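Local coordinates for DNA mismatch repair protein MutS (Thermus aquaticus, PDB 1EWQ), which takes part in DNA mismatch repair, binding mismatched DNA, acting as an ATP-dependent DNA damage sensor and showing weak ATPase activity, at residues Ala146-Ser151 / Ala226-Thr231; Gln357-Leu362 / Val370-Leu375; Gly403-Leu408 / Glu500-Glu505; Ala647-Glu652 / Ser657-Asp662. All blocks are in the same frame, centred on the assembly; numbering follows the deposited sequence.

Contact 1. Residues Ala146-Ser151 / Ala226-Thr231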
loop_
_atom_site.group_PDB
_atom_site.type_symbol
_atom_site.label_atom_id
_atom_site.label_comp_id
_atom_site.label_asym_id
_atom_site.label_seq_id
_atom_site.Cartn_x
_atom_site.Cartn_y
_atom_site.Cartn_z
ATOM N N ALA C 146 -30.248 2.541 3.779
ATOM C CA ALA C 146 -30.371 1.649 4.932
ATOM C C ALA C 146 -29.056 0.954 5.231
ATOM O O ALA C 146 -28.273 0.658 4.334
ATOM C CB ALA C 146 -31.469 0.618 4.703
ATOM N N PHE C 147 -28.818 0.702 6.512
ATOM C CA PHE C 147 -27.602 0.050 6.950
ATOM C C PHE C 147 -27.919 -1.192 7.762
ATOM O O PHE C 147 -28.959 -1.285 8.414
ATOM C CB PHE C 147 -26.768 0.983 7.835
ATOM C CG PHE C 147 -26.346 2.250 7.161
ATOM C CD1 PHE C 147 -27.055 3.417 7.356
ATOM C CD2 PHE C 147 -25.228 2.273 6.329
ATOM C CE1 PHE C 147 -26.664 4.606 6.730
ATOM C CE2 PHE C 147 -24.833 3.448 5.704
ATOM C CZ PHE C 147 -25.553 4.616 5.905
ATOM N N LEU C 148 -27.001 -2.142 7.714
ATOM C CA LEU C 148 -27.120 -3.367 8.482
ATOM C C LEU C 148 -25.722 -3.756 8.924
ATOM O O LEU C 148 -24.789 -3.743 8.120
ATOM C CB LEU C 148 -27.707 -4.518 7.651
ATOM C CG LEU C 148 -27.675 -5.885 8.359
ATOM C CD1 LEU C 148 -28.550 -5.848 9.631
ATOM C CD2 LEU C 148 -28.181 -6.978 7.407
ATOM N N ASP C 149 -25.578 -4.057 10.215
ATOM C CA ASP C 149 -24.307 -4.518 10.754
ATOM C C ASP C 149 -24.684 -5.920 11.178
ATOM O O ASP C 149 -25.312 -6.131 12.221
ATOM C CB ASP C 149 -23.856 -3.703 11.971
ATOM C CG ASP C 149 -22.477 -4.119 12.463
ATOM O OD1 ASP C 149 -22.138 -5.318 12.327
ATOM O OD2 ASP C 149 -21.740 -3.252 12.996
ATOM N N VAL C 150 -24.316 -6.877 10.342
ATOM C CA VAL C 150 -24.646 -8.265 10.581
ATOM C C VAL C 150 -24.040 -8.829 11.865
ATOM O O VAL C 150 -24.604 -9.755 12.448
ATOM C CB VAL C 150 -24.211 -9.129 9.368
ATOM C CG1 VAL C 150 -24.735 -10.535 9.507
ATOM C CG2 VAL C 150 -24.727 -8.496 8.072
ATOM N N SER C 151 -22.910 -8.279 12.322
ATOM C CA SER C 151 -22.276 -8.790 13.541
ATOM C C SER C 151 -22.970 -8.339 14.822
ATOM O O SER C 151 -22.766 -8.935 15.876
ATOM C CB SER C 151 -20.793 -8.388 13.610
ATOM O OG SER C 151 -20.634 -7.030 13.985
ATOM N N ALA C 226 -31.937 -9.544 1.789
ATOM C CA ALA C 226 -31.731 -10.594 0.800
ATOM C C ALA C 226 -30.248 -10.910 0.698
ATOM O O ALA C 226 -29.852 -12.076 0.657
ATOM C CB ALA C 226 -32.268 -10.157 -0.560
ATOM N N TYR C 227 -29.424 -9.868 0.668
ATOM C CA TYR C 227 -27.982 -10.046 0.558
ATOM C C TYR C 227 -27.362 -10.715 1.794
ATOM O O TYR C 227 -26.657 -11.709 1.672
ATOM C CB TYR C 227 -27.312 -8.691 0.304
ATOM C CG TYR C 227 -25.890 -8.791 -0.195
ATOM C CD1 TYR C 227 -25.616 -9.197 -1.502
ATOM C CD2 TYR C 227 -24.814 -8.505 0.647
ATOM C CE1 TYR C 227 -24.311 -9.317 -1.959
ATOM C CE2 TYR C 227 -23.494 -8.622 0.199
ATOM C CZ TYR C 227 -23.255 -9.031 -1.105
ATOM O OH TYR C 227 -21.960 -9.166 -1.551
ATOM N N ALA C 228 -27.633 -10.178 2.980
ATOM C CA ALA C 228 -27.064 -10.725 4.212
ATOM C C ALA C 228 -27.548 -12.126 4.579
ATOM O O ALA C 228 -26.787 -12.913 5.130
ATOM C CB ALA C 228 -27.315 -9.767 5.373
ATOM N N GLN C 229 -28.806 -12.443 4.292
ATOM C CA GLN C 229 -29.323 -13.769 4.613
ATOM C C GLN C 229 -28.610 -14.795 3.745
ATOM O O GLN C 229 -28.366 -15.925 4.158
ATOM C CB GLN C 229 -30.845 -13.805 4.413
ATOM C CG GLN C 229 -31.535 -12.790 5.331
ATOM C CD GLN C 229 -33.058 -12.805 5.283
ATOM O OE1 GLN C 229 -33.673 -12.828 4.211
ATOM N NE2 GLN C 229 -33.674 -12.758 6.464
ATOM N N ARG C 230 -28.246 -14.376 2.543
ATOM C CA ARG C 230 -27.528 -15.234 1.618
ATOM C C ARG C 230 -26.130 -15.488 2.177
ATOM O O ARG C 230 -25.720 -16.635 2.344
ATOM C CB ARG C 230 -27.425 -14.545 0.259
ATOM C CG ARG C 230 -26.987 -15.424 -0.905
ATOM C CD ARG C 230 -26.905 -14.579 -2.177
ATOM N NE ARG C 230 -28.030 -13.645 -2.231
ATOM C CZ ARG C 230 -28.194 -12.678 -3.134
ATOM N NH1 ARG C 230 -27.305 -12.487 -4.105
ATOM N NH2 ARG C 230 -29.253 -11.881 -3.043
ATOM N N THR C 231 -25.404 -14.413 2.484
ATOM C CA THR C 231 -24.047 -14.545 3.007
ATOM C C THR C 231 -24.021 -15.299 4.327
ATOM O O THR C 231 -23.212 -16.208 4.517
ATOM C CB THR C 231 -23.357 -13.161 3.215
ATOM O OG1 THR C 231 -24.020 -12.434 4.258
ATOM C CG2 THR C 231 -23.395 -12.344 1.934
#
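V150, on the segment 146-151, lies across from A228 on helix 215-232, with 7.2 Å between their CA atoms, the closest pair of CA atoms across the two segments. A single methyl group carries the helix side: A228 CB points at the strand and is met by two branches. L148 reaches it with CD2 at 3.6 Å, and V150 brings CG2 to 3.9 Å. L148 and V150 are two residues apart, and both point at the helix. With chi1 at 172°, L148 swings CG to the far side of CB from the backbone N, and CD2 comes to the methyl. The two residues join a helix to one face of the mixed sheet of MutS domain II, a domain that resembles RNase H in its fold; L224, one turn earlier on the helix, also touches L148, and L238 packs there too. Beyond V150 the chain is tied down by D149, whose OD1 accepts from S151 OG at 2.8 Å on the syn side of the carboxylate, 26° out of its plane, and weakly from S151 N. D149 OD2 takes the backbone N of N132, while S151 OG also meets R334 NE. Inside the helix, T231 OG1 gives its hydrogen to A228 O at 2.9 Å, the C=O to donor angle being 110°, well off the carbonyl axis.

Contact 2. Residues Gln357-Leu362 / Val370-Leu375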
loop_
_atom_site.group_PDB
_atom_site.type_symbol
_atom_site.label_atom_id
_atom_site.label_comp_id
_atom_site.label_asym_id
_atom_site.label_seq_id
_atom_site.Cartn_x
_atom_site.Cartn_y
_atom_site.Cartn_z
ATOM N N GLN C 357 -17.824 -13.245 34.947
ATOM C CA GLN C 357 -17.194 -13.265 36.267
ATOM C C GLN C 357 -16.828 -11.833 36.653
ATOM O O GLN C 357 -16.669 -11.508 37.826
ATOM C CB GLN C 357 -15.941 -14.149 36.248
ATOM C CG GLN C 357 -16.242 -15.613 35.939
ATOM C CD GLN C 357 -15.001 -16.491 35.884
ATOM O OE1 GLN C 357 -14.040 -16.188 35.174
ATOM N NE2 GLN C 357 -15.029 -17.595 36.622
ATOM N N ILE C 358 -16.710 -10.977 35.646
ATOM C CA ILE C 358 -16.377 -9.573 35.854
ATOM C C ILE C 358 -17.644 -8.810 36.233
ATOM O O ILE C 358 -17.626 -7.912 37.075
ATOM C CB ILE C 358 -15.805 -8.954 34.557
ATOM C CG1 ILE C 358 -14.467 -9.613 34.221
ATOM C CG2 ILE C 358 -15.673 -7.435 34.700
ATOM C CD1 ILE C 358 -13.944 -9.238 32.858
ATOM N N LEU C 359 -18.744 -9.205 35.606
ATOM C CA LEU C 359 -20.044 -8.581 35.804
ATOM C C LEU C 359 -20.398 -8.302 37.261
ATOM O O LEU C 359 -20.739 -7.178 37.609
ATOM C CB LEU C 359 -21.123 -9.436 35.144
ATOM C CG LEU C 359 -22.349 -8.674 34.655
ATOM C CD1 LEU C 359 -21.906 -7.539 33.734
ATOM C CD2 LEU C 359 -23.289 -9.635 33.930
ATOM N N PRO C 360 -20.331 -9.323 38.133
ATOM C CA PRO C 360 -20.657 -9.110 39.547
ATOM C C PRO C 360 -19.746 -8.104 40.250
ATOM O O PRO C 360 -20.171 -7.423 41.179
ATOM C CB PRO C 360 -20.562 -10.512 40.140
ATOM C CG PRO C 360 -19.619 -11.219 39.222
ATOM C CD PRO C 360 -20.040 -10.742 37.871
ATOM N N GLU C 361 -18.498 -8.006 39.803
ATOM C CA GLU C 361 -17.559 -7.059 40.397
ATOM C C GLU C 361 -17.945 -5.628 40.004
ATOM O O GLU C 361 -17.882 -4.710 40.820
ATOM C CB GLU C 361 -16.133 -7.369 39.933
ATOM C CG GLU C 361 -15.656 -8.778 40.274
ATOM C CD GLU C 361 -14.224 -9.032 39.830
ATOM O OE1 GLU C 361 -13.298 -8.400 40.388
ATOM O OE2 GLU C 361 -14.025 -9.860 38.915
ATOM N N LEU C 362 -18.337 -5.445 38.746
ATOM C CA LEU C 362 -18.759 -4.131 38.267
ATOM C C LEU C 362 -20.045 -3.758 38.987
ATOM O O LEU C 362 -20.212 -2.628 39.441
ATOM C CB LEU C 362 -19.027 -4.161 36.763
ATOM C CG LEU C 362 -17.837 -4.135 35.811
ATOM C CD1 LEU C 362 -18.314 -4.470 34.412
ATOM C CD2 LEU C 362 -17.173 -2.770 35.852
ATOM N N VAL C 370 -27.740 0.235 38.206
ATOM C CA VAL C 370 -27.293 0.387 36.834
ATOM C C VAL C 370 -28.229 -0.480 36.006
ATOM O O VAL C 370 -28.448 -0.230 34.821
ATOM C CB VAL C 370 -25.864 -0.118 36.657
ATOM C CG1 VAL C 370 -25.275 0.457 35.390
ATOM C CG2 VAL C 370 -25.034 0.260 37.860
ATOM N N GLY C 371 -28.789 -1.498 36.656
ATOM C CA GLY C 371 -29.710 -2.397 35.986
ATOM C C GLY C 371 -29.014 -3.579 35.343
ATOM O O GLY C 371 -29.624 -4.332 34.588
ATOM N N LEU C 372 -27.729 -3.742 35.637
ATOM C CA LEU C 372 -26.967 -4.850 35.083
ATOM C C LEU C 372 -27.635 -6.166 35.435
ATOM O O LEU C 372 -27.963 -6.420 36.594
ATOM C CB LEU C 372 -25.535 -4.841 35.615
ATOM C CG LEU C 372 -24.553 -3.910 34.905
ATOM C CD1 LEU C 372 -23.218 -3.918 35.644
ATOM C CD2 LEU C 372 -24.362 -4.357 33.460
ATOM N N PRO C 373 -27.863 -7.014 34.428
ATOM C CA PRO C 373 -28.496 -8.329 34.584
ATOM C C PRO C 373 -27.682 -9.272 35.461
ATOM O O PRO C 373 -26.453 -9.221 35.460
ATOM C CB PRO C 373 -28.576 -8.848 33.151
ATOM C CG PRO C 373 -28.653 -7.589 32.334
ATOM C CD PRO C 373 -27.647 -6.700 33.006
ATOM N N ASP C 374 -28.369 -10.119 36.220
ATOM C CA ASP C 374 -27.685 -11.105 37.048
ATOM C C ASP C 374 -27.627 -12.365 36.196
ATOM O O ASP C 374 -28.659 -12.946 35.861
ATOM C CB ASP C 374 -28.449 -11.405 38.339
ATOM C CG ASP C 374 -27.754 -12.466 39.199
ATOM O OD1 ASP C 374 -28.304 -12.830 40.261
ATOM O OD2 ASP C 374 -26.657 -12.939 38.820
ATOM N N LEU C 375 -26.418 -12.770 35.837
ATOM C CA LEU C 375 -26.222 -13.946 35.011
ATOM C C LEU C 375 -25.349 -14.972 35.719
ATOM O O LEU C 375 -24.745 -15.833 35.079
ATOM C CB LEU C 375 -25.579 -13.531 33.687
ATOM C CG LEU C 375 -26.488 -12.712 32.768
ATOM C CD1 LEU C 375 -25.689 -12.062 31.658
ATOM C CD2 LEU C 375 -27.555 -13.623 32.208
#
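After G371, whose phi near 90° would press a CB on the carbonyl O of V370, L372 meets L359 of helix 346-366, with 7.9 Å between the CA atoms of the two leucines. L372 lays its isobutyl group between two leucines one turn apart: CD2 faces L359 CD1 at 4.0 Å, the side chains crossing obliquely, and CD1 approaches L362 CB at 4.3 Å. P373 follows and contributes its backbone: L359 CD2 rests against P373 O at 3.5 Å, a van der Waals contact. D374 turns its CB from the helix and ties its OD2 to S376 OG. L375, at the N-cap position of helix 376-385, comes back with CD1 at 4.1 Å from L359 CD2. L359 thus spreads its two methyls, CD1 to L372 and CD2 to P373 and L375. Its chi1 of -151° is swung noticeably off the staggered position, which aims this fork at the passing chain. P360, next to it, has no N-H to give, and the helix is kinked here, the N of P360 and of E361 lacking a bond to the turn before. The contact packs the loop between helices 346-366 and 376-385 back on the first of them, within MutS domain III; L524 of helix 514-540 also covers L359, L325 and L326 of helix 316-326 back L362, and P373 leans on E519.

Contact 3. Residues Gly403-Leu408 / Glu500-Glu505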
loop_
_atom_site.group_PDB
_atom_site.type_symbol
_atom_site.label_atom_id
_atom_site.label_comp_id
_atom_site.label_asym_id
_atom_site.label_seq_id
_atom_site.Cartn_x
_atom_site.Cartn_y
_atom_site.Cartn_z
ATOM N N GLY C 403 -15.954 -34.896 35.357
ATOM C CA GLY C 403 -17.021 -34.880 36.341
ATOM C C GLY C 403 -18.245 -34.071 35.944
ATOM O O GLY C 403 -19.223 -34.025 36.691
ATOM N N TYR C 404 -18.215 -33.433 34.779
ATOM C CA TYR C 404 -19.359 -32.638 34.356
ATOM C C TYR C 404 -20.444 -33.515 33.735
ATOM O O TYR C 404 -21.592 -33.516 34.186
ATOM C CB TYR C 404 -18.936 -31.563 33.345
ATOM C CG TYR C 404 -20.073 -30.644 32.951
ATOM C CD1 TYR C 404 -20.554 -29.675 33.833
ATOM C CD2 TYR C 404 -20.717 -30.793 31.727
ATOM C CE1 TYR C 404 -21.651 -28.882 33.506
ATOM C CE2 TYR C 404 -21.815 -30.009 31.392
ATOM C CZ TYR C 404 -22.276 -29.059 32.285
ATOM O OH TYR C 404 -23.368 -28.299 31.949
ATOM N N ASP C 405 -20.076 -34.253 32.695
ATOM C CA ASP C 405 -21.021 -35.124 32.006
ATOM C C ASP C 405 -20.653 -36.590 32.225
ATOM O O ASP C 405 -19.616 -37.052 31.754
ATOM C CB ASP C 405 -21.025 -34.794 30.519
ATOM C CG ASP C 405 -21.988 -35.655 29.733
ATOM O OD1 ASP C 405 -21.519 -36.534 28.981
ATOM O OD2 ASP C 405 -23.214 -35.454 29.867
ATOM N N PRO C 406 -21.513 -37.342 32.936
ATOM C CA PRO C 406 -21.282 -38.763 33.229
ATOM C C PRO C 406 -20.991 -39.650 32.022
ATOM O O PRO C 406 -20.112 -40.508 32.082
ATOM C CB PRO C 406 -22.546 -39.173 33.991
ATOM C CG PRO C 406 -23.586 -38.214 33.487
ATOM C CD PRO C 406 -22.845 -36.910 33.399
ATOM N N ASP C 407 -21.721 -39.448 30.931
ATOM C CA ASP C 407 -21.514 -40.224 29.708
ATOM C C ASP C 407 -20.044 -40.062 29.297
ATOM O O ASP C 407 -19.335 -41.050 29.060
ATOM C CB ASP C 407 -22.429 -39.692 28.597
ATOM C CG ASP C 407 -22.478 -40.604 27.369
ATOM O OD1 ASP C 407 -21.421 -41.143 26.969
ATOM O OD2 ASP C 407 -23.582 -40.763 26.793
ATOM N N LEU C 408 -19.599 -38.805 29.233
ATOM C CA LEU C 408 -18.223 -38.456 28.865
ATOM C C LEU C 408 -17.184 -39.009 29.845
ATOM O O LEU C 408 -16.162 -39.562 29.433
ATOM C CB LEU C 408 -18.079 -36.929 28.765
ATOM C CG LEU C 408 -16.709 -36.316 28.439
ATOM C CD1 LEU C 408 -16.158 -36.891 27.134
ATOM C CD2 LEU C 408 -16.859 -34.796 28.330
ATOM N N GLU C 500 -18.703 -33.147 21.839
ATOM C CA GLU C 500 -19.259 -32.119 20.975
ATOM C C GLU C 500 -20.716 -31.900 21.389
ATOM O O GLU C 500 -21.207 -30.768 21.389
ATOM C CB GLU C 500 -19.213 -32.528 19.502
ATOM C CG GLU C 500 -19.566 -31.368 18.570
ATOM C CD GLU C 500 -19.606 -31.760 17.106
ATOM O OE1 GLU C 500 -20.645 -32.298 16.661
ATOM O OE2 GLU C 500 -18.598 -31.532 16.396
ATOM N N GLU C 501 -21.405 -32.988 21.741
ATOM C CA GLU C 501 -22.801 -32.892 22.166
ATOM C C GLU C 501 -22.891 -32.016 23.420
ATOM O O GLU C 501 -23.776 -31.173 23.533
ATOM C CB GLU C 501 -23.390 -34.281 22.478
ATOM C CG GLU C 501 -23.291 -35.301 21.342
ATOM C CD GLU C 501 -23.957 -36.644 21.674
ATOM O OE1 GLU C 501 -23.856 -37.109 22.830
ATOM O OE2 GLU C 501 -24.572 -37.242 20.768
ATOM N N VAL C 502 -21.972 -32.217 24.358
ATOM C CA VAL C 502 -21.977 -31.432 25.586
ATOM C C VAL C 502 -21.683 -29.966 25.287
ATOM O O VAL C 502 -22.303 -29.075 25.863
ATOM C CB VAL C 502 -20.952 -31.968 26.600
ATOM C CG1 VAL C 502 -20.919 -31.077 27.831
ATOM C CG2 VAL C 502 -21.323 -33.397 26.999
ATOM N N PHE C 503 -20.741 -29.716 24.383
ATOM C CA PHE C 503 -20.417 -28.343 24.011
ATOM C C PHE C 503 -21.682 -27.661 23.506
ATOM O O PHE C 503 -22.019 -26.564 23.948
ATOM C CB PHE C 503 -19.358 -28.300 22.910
ATOM C CG PHE C 503 -19.257 -26.966 22.232
ATOM C CD1 PHE C 503 -18.790 -25.853 22.923
ATOM C CD2 PHE C 503 -19.686 -26.806 20.917
ATOM C CE1 PHE C 503 -18.756 -24.592 22.312
ATOM C CE2 PHE C 503 -19.656 -25.554 20.301
ATOM C CZ PHE C 503 -19.189 -24.443 21.005
ATOM N N LEU C 504 -22.375 -28.317 22.578
ATOM C CA LEU C 504 -23.609 -27.779 22.012
ATOM C C LEU C 504 -24.681 -27.536 23.071
ATOM O O LEU C 504 -25.374 -26.524 23.025
ATOM C CB LEU C 504 -24.147 -28.712 20.922
ATOM C CG LEU C 504 -23.247 -28.763 19.682
ATOM C CD1 LEU C 504 -23.820 -29.712 18.637
ATOM C CD2 LEU C 504 -23.116 -27.353 19.106
ATOM N N GLU C 505 -24.809 -28.453 24.026
ATOM C CA GLU C 505 -25.798 -28.314 25.090
ATOM C C GLU C 505 -25.458 -27.088 25.938
ATOM O O GLU C 505 -26.326 -26.281 26.260
ATOM C CB GLU C 505 -25.830 -29.585 25.963
ATOM C CG GLU C 505 -26.183 -30.873 25.182
ATOM C CD GLU C 505 -26.058 -32.164 26.009
ATOM O OE1 GLU C 505 -25.501 -32.126 27.135
ATOM O OE2 GLU C 505 -26.509 -33.228 25.514
#
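V502 of helix 479-511 receives Y404 and D405, the two residues leading into helix 406-433. These two long antiparallel helices form the lever arm of MutS domain III, which leads out to the small four-stranded sheet at its far end, and the contact sits near the start of one of them, with D405 at its N-cap; the CA atoms nearest each other are those of D405 and V502, 7.5 Å apart. The apolar part is split between the two methyls of the valine. CG1 lies at the edge of the Y404 ring, near the ring plane, 3.8 Å from CE2, and the two side chains run alongside each other, pointing opposite ways. V506, one turn on, touches the same tyrosine. A chi1 of -180° extends the D405 carboxylate toward V502, whose CG2 sits over its flat face, 3.6 Å from D405 CG. Were V502 cut back to an alanine, the edge of the Y404 ring and the face of the D405 carboxylate would probably lose the two methyls that pack against them. The charged part gathers round R498 on the same long helix: D405 OD2 makes a salt bridge with NH1, while E501 OE1 and E505 OE2 both bridge to NH2. Without this guanidinium, carboxylates as close as D405 OD2 and E505 OE1, 4.9 Å apart, would be expected to repel. At the helix start, L408 N points at D405 OD1, 3.0 Å away with an N-H...O angle of 154°, although the exact place of OD1 is doubtful.

Contact 4. Residues Ala647-Glu652 / Ser657-Asp662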
loop_
_atom_site.group_PDB
_atom_site.type_symbol
_atom_site.label_atom_id
_atom_site.label_comp_id
_atom_site.label_asym_id
_atom_site.label_seq_id
_atom_site.Cartn_x
_atom_site.Cartn_y
_atom_site.Cartn_z
ATOM N N ALA C 647 -21.814 27.429 -2.239
ATOM C CA ALA C 647 -23.222 27.305 -2.597
ATOM C C ALA C 647 -23.910 26.300 -1.681
ATOM O O ALA C 647 -24.947 26.603 -1.108
ATOM C CB ALA C 647 -23.368 26.871 -4.047
ATOM N N LEU C 648 -23.347 25.104 -1.543
ATOM C CA LEU C 648 -23.955 24.113 -0.671
ATOM C C LEU C 648 -24.131 24.702 0.721
ATOM O O LEU C 648 -25.179 24.530 1.354
ATOM C CB LEU C 648 -23.100 22.843 -0.579
ATOM C CG LEU C 648 -23.218 21.818 -1.716
ATOM C CD1 LEU C 648 -22.377 20.603 -1.377
ATOM C CD2 LEU C 648 -24.685 21.398 -1.910
ATOM N N ILE C 649 -23.107 25.411 1.191
ATOM C CA ILE C 649 -23.169 26.017 2.512
ATOM C C ILE C 649 -24.304 27.034 2.630
ATOM O O ILE C 649 -25.043 27.022 3.610
ATOM C CB ILE C 649 -21.832 26.684 2.878
ATOM C CG1 ILE C 649 -20.747 25.612 2.995
ATOM C CG2 ILE C 649 -21.968 27.445 4.185
ATOM C CD1 ILE C 649 -19.346 26.150 3.242
ATOM N N LEU C 650 -24.450 27.900 1.629
ATOM C CA LEU C 650 -25.495 28.924 1.649
ATOM C C LEU C 650 -26.896 28.344 1.605
ATOM O O LEU C 650 -27.834 28.936 2.132
ATOM C CB LEU C 650 -25.317 29.897 0.477
ATOM C CG LEU C 650 -24.080 30.792 0.569
ATOM C CD1 LEU C 650 -23.894 31.555 -0.717
ATOM C CD2 LEU C 650 -24.231 31.740 1.738
ATOM N N LYS C 651 -27.035 27.182 0.982
ATOM C CA LYS C 651 -28.329 26.535 0.858
ATOM C C LYS C 651 -28.723 25.692 2.073
ATOM O O LYS C 651 -29.904 25.469 2.318
ATOM C CB LYS C 651 -28.344 25.685 -0.414
ATOM C CG LYS C 651 -28.218 26.528 -1.679
ATOM C CD LYS C 651 -28.070 25.685 -2.938
ATOM C CE LYS C 651 -27.720 26.576 -4.137
ATOM N NZ LYS C 651 -27.302 25.782 -5.336
ATOM N N GLU C 652 -27.744 25.231 2.841
ATOM C CA GLU C 652 -28.049 24.423 4.014
ATOM C C GLU C 652 -27.909 25.191 5.325
ATOM O O GLU C 652 -28.569 24.855 6.301
ATOM C CB GLU C 652 -27.172 23.160 4.031
ATOM C CG GLU C 652 -25.664 23.381 4.217
ATOM C CD GLU C 652 -24.819 22.155 3.816
ATOM O OE1 GLU C 652 -25.388 21.051 3.633
ATOM O OE2 GLU C 652 -23.580 22.299 3.689
ATOM N N SER C 657 -26.470 27.745 12.530
ATOM C CA SER C 657 -25.326 27.040 11.979
ATOM C C SER C 657 -24.005 27.696 12.300
ATOM O O SER C 657 -23.933 28.903 12.523
ATOM C CB SER C 657 -25.461 26.897 10.465
ATOM O OG SER C 657 -26.616 26.149 10.148
ATOM N N LEU C 658 -22.967 26.870 12.352
ATOM C CA LEU C 658 -21.606 27.341 12.585
ATOM C C LEU C 658 -20.984 27.182 11.219
ATOM O O LEU C 658 -20.886 26.063 10.718
ATOM C CB LEU C 658 -20.858 26.461 13.595
ATOM C CG LEU C 658 -19.349 26.767 13.745
ATOM C CD1 LEU C 658 -19.152 28.148 14.357
ATOM C CD2 LEU C 658 -18.661 25.708 14.622
ATOM N N VAL C 659 -20.602 28.296 10.608
ATOM C CA VAL C 659 -19.988 28.286 9.287
ATOM C C VAL C 659 -18.527 28.722 9.402
ATOM O O VAL C 659 -18.229 29.735 10.040
ATOM C CB VAL C 659 -20.737 29.257 8.338
ATOM C CG1 VAL C 659 -20.063 29.284 6.989
ATOM C CG2 VAL C 659 -22.227 28.835 8.212
ATOM N N LEU C 660 -17.621 27.963 8.786
ATOM C CA LEU C 660 -16.192 28.270 8.830
ATOM C C LEU C 660 -15.647 28.498 7.427
ATOM O O LEU C 660 -15.514 27.553 6.657
ATOM C CB LEU C 660 -15.416 27.123 9.493
ATOM C CG LEU C 660 -15.791 26.680 10.919
ATOM C CD1 LEU C 660 -14.796 25.599 11.387
ATOM C CD2 LEU C 660 -15.754 27.854 11.867
ATOM N N LEU C 661 -15.345 29.750 7.089
ATOM C CA LEU C 661 -14.824 30.062 5.762
ATOM C C LEU C 661 -13.358 30.448 5.836
ATOM O O LEU C 661 -12.947 31.261 6.662
ATOM C CB LEU C 661 -15.632 31.180 5.104
ATOM C CG LEU C 661 -17.150 30.979 4.999
ATOM C CD1 LEU C 661 -17.746 32.134 4.193
ATOM C CD2 LEU C 661 -17.473 29.634 4.349
ATOM N N ASP C 662 -12.582 29.851 4.942
ATOM C CA ASP C 662 -11.140 30.047 4.875
ATOM C C ASP C 662 -10.754 30.643 3.524
ATOM O O ASP C 662 -10.625 29.926 2.533
ATOM C CB ASP C 662 -10.471 28.680 5.090
ATOM C CG ASP C 662 -8.954 28.730 5.027
ATOM O OD1 ASP C 662 -8.371 27.952 4.225
ATOM O OD2 ASP C 662 -8.348 29.517 5.783
#
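I649 on helix 638-652 is the sole side chain of its segment in touch with strand 657-662, and it uses both branches. With chi1 at -65°, CG1 stands anti to the carbonyl carbon while CG2 takes the place opposite the backbone N; CG2 meets V659 CG1 at 3.9 Å, the two side chains crossing at a slant. The longer branch is stretched out by a chi2 of 175°, which lets CD1 reach past V659 to L661 CD2 at 4.1 Å. With chi1 at 178°, V659 has CG1 on the side of I649. L661 differs: its CB is not aimed at the helix, and with CG beside the backbone N only the end, CD2, comes back to I649. The strand is an inner one of the mixed sheet in the P-loop ATPase domain, and its sequence into D662 is consistent with a Walker B strand; the L661 side chain lies about 10 Å from that of S590 in the predicted ATP site. L684 of helix 670-687 covers V659 and L661 too, and K651 NZ bonds G746 O of the second subunit. Across the contact itself only methyls meet, so helix and strand are held by burial and fit of shape, with no polar bond fixing them.

In the fold
Along the chain the contacts come in series. Contact 1 belongs to the sheet of domain II, contacts 2 and 3 both lie in the helical domain III, and contact 4 lies in the ATPase domain V. Contacts 2 and 3 have centres about 27 Å apart, and F503 of contact 3 touches helix 346-366, which carries part of contact 2. Contact 1 sits about 31 to 36 Å, centre to centre, from the other three. Contacts 3 and 4 lie on opposite sides of the chain's centre, with centres about 65 Å apart and nearest atoms about 13 and 50 Å from the DNA. Communication between DNA and the ATPase domain would therefore probably span much of the chain.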